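Local structure of endo-b-1,4-glucanase (1KS8) at residues 174-177 / 178-182; 269-272 / 273-277. The protein probably hydrolyses internal beta-1,4-glucosidic linkages of cellulose and related beta-glucans, as a termite endoglucanase of glycosyl hydrolase family 9. All coordinates share one frame; numbering follows the deposited sequence.

Contact 1 (174-177 / 178-182); sequences SNNL and LTHAR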
loop_
_atom_site.group_PDB
_atom_site.type_symbol
_atom_site.label_atom_id
_atom_site.label_comp_id
_atom_site.label_asym_id
_atom_site.label_seq_id
_atom_site.Cartn_x
_atom_site.Cartn_y
_atom_site.Cartn_z
ATOM N N SER A 174 -4.829 18.555 8.691
ATOM C CA SER A 174 -4.115 17.723 9.649
ATOM C C SER A 174 -4.977 17.471 10.884
ATOM O O SER A 174 -5.075 16.342 11.363
ATOM C CB SER A 174 -2.805 18.402 10.056
ATOM O OG SER A 174 -2.135 17.662 11.058
ATOM N N ASN A 175 -5.604 18.527 11.397
ATOM C CA ASN A 175 -6.462 18.407 12.573
ATOM C C ASN A 175 -7.642 17.483 12.297
ATOM O O ASN A 175 -8.014 16.665 13.137
ATOM C CB ASN A 175 -6.985 19.784 12.995
ATOM C CG ASN A 175 -5.904 20.668 13.588
ATOM O OD1 ASN A 175 -6.130 21.850 13.847
ATOM N ND2 ASN A 175 -4.726 20.098 13.814
ATOM N N ASN A 176 -8.232 17.628 11.116
ATOM C CA ASN A 176 -9.372 16.810 10.721
ATOM C C ASN A 176 -8.962 15.343 10.642
ATOM O O ASN A 176 -9.667 14.464 11.133
ATOM C CB ASN A 176 -9.912 17.296 9.373
ATOM C CG ASN A 176 -11.121 16.513 8.910
ATOM O OD1 ASN A 176 -11.987 16.154 9.710
ATOM N ND2 ASN A 176 -11.198 16.258 7.609
ATOM N N LEU A 177 -7.815 15.085 10.027
ATOM C CA LEU A 177 -7.300 13.726 9.903
ATOM C C LEU A 177 -7.136 13.089 11.280
ATOM O O LEU A 177 -7.537 11.947 11.504
ATOM C CB LEU A 177 -5.943 13.742 9.198
ATOM C CG LEU A 177 -5.914 14.069 7.703
ATOM C CD1 LEU A 177 -4.483 14.338 7.270
ATOM C CD2 LEU A 177 -6.511 12.914 6.911
ATOM N N LEU A 178 -6.540 13.838 12.202
ATOM C CA LEU A 178 -6.302 13.339 13.550
ATOM C C LEU A 178 -7.590 13.038 14.309
ATOM O O LEU A 178 -7.659 12.058 15.049
ATOM C CB LEU A 178 -5.450 14.339 14.336
ATOM C CG LEU A 178 -4.891 13.839 15.671
ATOM C CD1 LEU A 178 -4.035 12.600 15.447
ATOM C CD2 LEU A 178 -4.068 14.943 16.315
ATOM N N THR A 179 -8.608 13.876 14.135
ATOM C CA THR A 179 -9.881 13.653 14.815
ATOM C C THR A 179 -10.443 12.296 14.399
ATOM O O THR A 179 -10.847 11.491 15.237
ATOM C CB THR A 179 -10.905 14.756 14.472
ATOM O OG1 THR A 179 -10.461 16.002 15.024
ATOM C CG2 THR A 179 -12.276 14.417 15.043
ATOM N N HIS A 180 -10.454 12.046 13.095
ATOM C CA HIS A 180 -10.955 10.786 12.567
ATOM C C HIS A 180 -10.091 9.616 13.017
ATOM O O HIS A 180 -10.607 8.542 13.325
ATOM C CB HIS A 180 -11.006 10.845 11.040
ATOM C CG HIS A 180 -12.147 11.654 10.509
ATOM N ND1 HIS A 180 -13.431 11.161 10.430
ATOM C CD2 HIS A 180 -12.207 12.933 10.067
ATOM C CE1 HIS A 180 -14.234 12.101 9.964
ATOM N NE2 HIS A 180 -13.516 13.187 9.736
ATOM N N ALA A 181 -8.780 9.827 13.065
ATOM C CA ALA A 181 -7.856 8.778 13.487
ATOM C C ALA A 181 -8.139 8.344 14.924
ATOM O O ALA A 181 -8.182 7.153 15.218
ATOM C CB ALA A 181 -6.417 9.265 13.362
ATOM N N ARG A 182 -8.331 9.312 15.816
ATOM C CA ARG A 182 -8.606 9.000 17.217
ATOM C C ARG A 182 -9.899 8.210 17.386
ATOM O O ARG A 182 -9.957 7.250 18.155
ATOM C CB ARG A 182 -8.696 10.283 18.044
ATOM C CG ARG A 182 -7.411 11.087 18.108
ATOM C CD ARG A 182 -7.538 12.213 19.124
ATOM N NE ARG A 182 -6.320 13.013 19.219
ATOM C CZ ARG A 182 -6.108 13.942 20.147
ATOM N NH1 ARG A 182 -7.034 14.188 21.063
ATOM N NH2 ARG A 182 -4.971 14.623 20.159
HETATM O O HOH W 1 -14.855 15.495 8.986
#
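On helix 171-190, N176 and H180 stand one turn apart and show how an i to i+4 pair can be joined through both the backbone and a water. The amide N of H180 donates to N176 O at 3.2 Å, a nearly straight bond with an N-H...O angle of 170°. Outside the backbone bond, the side chains meet obliquely, the amide and imidazole planes 77° apart. N176 OD1 lies 3.2 Å from H180 CD2, so the amide comes up to the edge of the ring, where N176 O also lies near CD2. H180 CG is anti to its carbonyl carbon (chi1 -76°), which swings the imidazole back down the helix toward N176, whose amide turns OD1 toward it. A water in the ring plane completes the bridge: it donates to N176 OD1 at 3.0 Å and is hydrogen-bonded to H180 NE2 at 2.8 Å. The other ring nitrogen, ND1, bonds to H107 ND1, so both imidazole nitrogens have partners, which together should restrain the rotation of the ring.

In this (alpha/alpha)6 fold the helix packs among its neighbours: L177 reaches L159 and A162 of helix 149-165, whereas L178 meets L222 of helix 212-226. The helix is held by i to i+4 bonds, including A181 N to L177 O at 2.9 Å and L178 N to S174 O at 3.0 Å. A181 CB also rests 3.4 Å from L177 O.

Contact 2 (269-272 / 273-277); sequences NKQA and YKDTV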
loop_
_atom_site.group_PDB
_atom_site.type_symbol
_atom_site.label_atom_id
_atom_site.label_comp_id
_atom_site.label_asym_id
_atom_site.label_seq_id
_atom_site.Cartn_x
_atom_site.Cartn_y
_atom_site.Cartn_z
ATOM N N ASN A 269 13.098 4.250 21.601
ATOM C CA ASN A 269 14.554 4.107 21.657
ATOM C C ASN A 269 14.938 2.880 22.486
ATOM O O ASN A 269 16.103 2.710 22.845
ATOM C CB ASN A 269 15.197 5.358 22.271
ATOM C CG ASN A 269 16.681 5.471 21.953
ATOM O OD1 ASN A 269 17.439 6.104 22.691
ATOM N ND2 ASN A 269 17.098 4.876 20.842
ATOM N N LYS A 270 13.962 2.027 22.786
ATOM C CA LYS A 270 14.225 0.830 23.580
ATOM C C LYS A 270 14.984 -0.232 22.793
ATOM O O LYS A 270 14.642 -0.543 21.650
ATOM C CB LYS A 270 12.918 0.242 24.114
ATOM C CG LYS A 270 12.249 1.092 25.179
ATOM C CD LYS A 270 11.018 0.401 25.734
ATOM C CE LYS A 270 10.345 1.243 26.802
ATOM N NZ LYS A 270 9.180 0.528 27.392
ATOM N N GLN A 271 16.011 -0.795 23.423
ATOM C CA GLN A 271 16.845 -1.809 22.789
ATOM C C GLN A 271 16.106 -3.087 22.398
ATOM O O GLN A 271 16.417 -3.691 21.371
ATOM C CB GLN A 271 18.021 -2.168 23.707
ATOM C CG GLN A 271 18.981 -3.181 23.096
ATOM C CD GLN A 271 19.700 -2.641 21.872
ATOM O OE1 GLN A 271 19.846 -3.338 20.865
ATOM N NE2 GLN A 271 20.160 -1.401 21.956
ATOM N N ALA A 272 15.131 -3.498 23.204
ATOM C CA ALA A 272 14.378 -4.722 22.930
ATOM C C ALA A 272 13.784 -4.757 21.523
ATOM O O ALA A 272 13.869 -5.772 20.834
ATOM C CB ALA A 272 13.273 -4.899 23.968
ATOM N N TYR A 273 13.174 -3.654 21.103
ATOM C CA TYR A 273 12.583 -3.593 19.771
ATOM C C TYR A 273 13.673 -3.679 18.707
ATOM O O TYR A 273 13.505 -4.345 17.686
ATOM C CB TYR A 273 11.796 -2.294 19.593
ATOM C CG TYR A 273 10.651 -2.121 20.566
ATOM C CD1 TYR A 273 9.622 -3.060 20.643
ATOM C CD2 TYR A 273 10.591 -1.008 21.405
ATOM C CE1 TYR A 273 8.560 -2.893 21.533
ATOM C CE2 TYR A 273 9.537 -0.833 22.295
ATOM C CZ TYR A 273 8.526 -1.777 22.353
ATOM O OH TYR A 273 7.479 -1.599 23.229
ATOM N N LYS A 274 14.791 -3.001 18.957
ATOM C CA LYS A 274 15.906 -3.001 18.021
ATOM C C LYS A 274 16.482 -4.402 17.853
ATOM O O LYS A 274 16.917 -4.765 16.761
ATOM C CB LYS A 274 16.995 -2.033 18.492
ATOM C CG LYS A 274 16.499 -0.606 18.665
ATOM C CD LYS A 274 17.591 0.308 19.193
ATOM C CE LYS A 274 17.028 1.672 19.553
ATOM N NZ LYS A 274 18.091 2.575 20.068
ATOM N N ASP A 275 16.483 -5.187 18.930
ATOM C CA ASP A 275 16.995 -6.554 18.867
ATOM C C ASP A 275 16.136 -7.378 17.910
ATOM O O ASP A 275 16.653 -8.112 17.068
ATOM C CB ASP A 275 16.969 -7.229 20.247
ATOM C CG ASP A 275 17.928 -6.599 21.239
ATOM O OD1 ASP A 275 19.020 -6.156 20.831
ATOM O OD2 ASP A 275 17.593 -6.567 22.443
ATOM N N THR A 276 14.820 -7.258 18.049
ATOM C CA THR A 276 13.912 -8.015 17.197
ATOM C C THR A 276 14.059 -7.622 15.730
ATOM O O THR A 276 14.000 -8.478 14.846
ATOM C CB THR A 276 12.450 -7.826 17.643
ATOM O OG1 THR A 276 12.333 -8.151 19.036
ATOM C CG2 THR A 276 11.533 -8.741 16.848
ATOM N N VAL A 277 14.256 -6.333 15.468
ATOM C CA VAL A 277 14.424 -5.857 14.099
ATOM C C VAL A 277 15.712 -6.404 13.484
ATOM O O VAL A 277 15.696 -6.914 12.362
ATOM C CB VAL A 277 14.446 -4.310 14.043
ATOM C CG1 VAL A 277 14.816 -3.838 12.640
ATOM C CG2 VAL A 277 13.081 -3.762 14.431
HETATM O O HOH W 2 13.896 -8.530 21.875
#
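D275 N donates to Q271 O at 2.9 Å, and this bond closes the first turn of helix 271-286, one of the helices of the (alpha/alpha)6 fold. K270 occupies the N-cap position, and its carbonyl receives a weak bond from Y273 N. T276 N bonds to A272 O at 3.3 Å with an N-H...O angle of 161°, while D275 N makes a second, weak bond to the same oxygen.

Before the helix, N269 adopts a positive phi of 67°, turning the chain between helix 257-268 and the new helix. The extended side chain of K274 runs back over this turn: its CG is anti to its carbonyl carbon (chi1 -58°), beside the backbone N, which sends the chain past K270 O toward N269 O. Its CG passes 3.5 Å from K270 O, and its ammonium makes a weak bond to N269 O.

Toward the protein, exposed K270 lies alongside the buried Y273, pointing the same way. K270 CB is 3.8 Å from Y273 CD2, and farther out K270 CD approaches Y273 CE2, so the aliphatic part of the lysine follows the ring obliquely. Their polar ends converge on E236, whose OE2 forms a salt bridge with K270 NZ and is hydrogen-bonded to Y273 OH. The tyrosine ring also packs edge-to-face with Y239 and touches L264 and A265 of the preceding helix. On the outer side of the turn, a water donates to A272 O at 2.9 Å and is hydrogen-bonded to T276 OG1.

From the N terminus, the chain reaches contact 1 first, within helix 171-190, and contact 2 later, where helix 257-268 gives way to helix 271-286. Each contact joins consecutive segments, so neither encloses a long loop; they follow in series, without nesting or crossing. Their centres are 29 Å apart and their nearest atoms about 20 Å apart, with no touch between them. Contact 1 lies among helices 89-106, 149-165 and 212-226, whereas contact 2 sets the start of helix 271-286 against helix 257-268 and, through E236 and Y239, against helix 229-241.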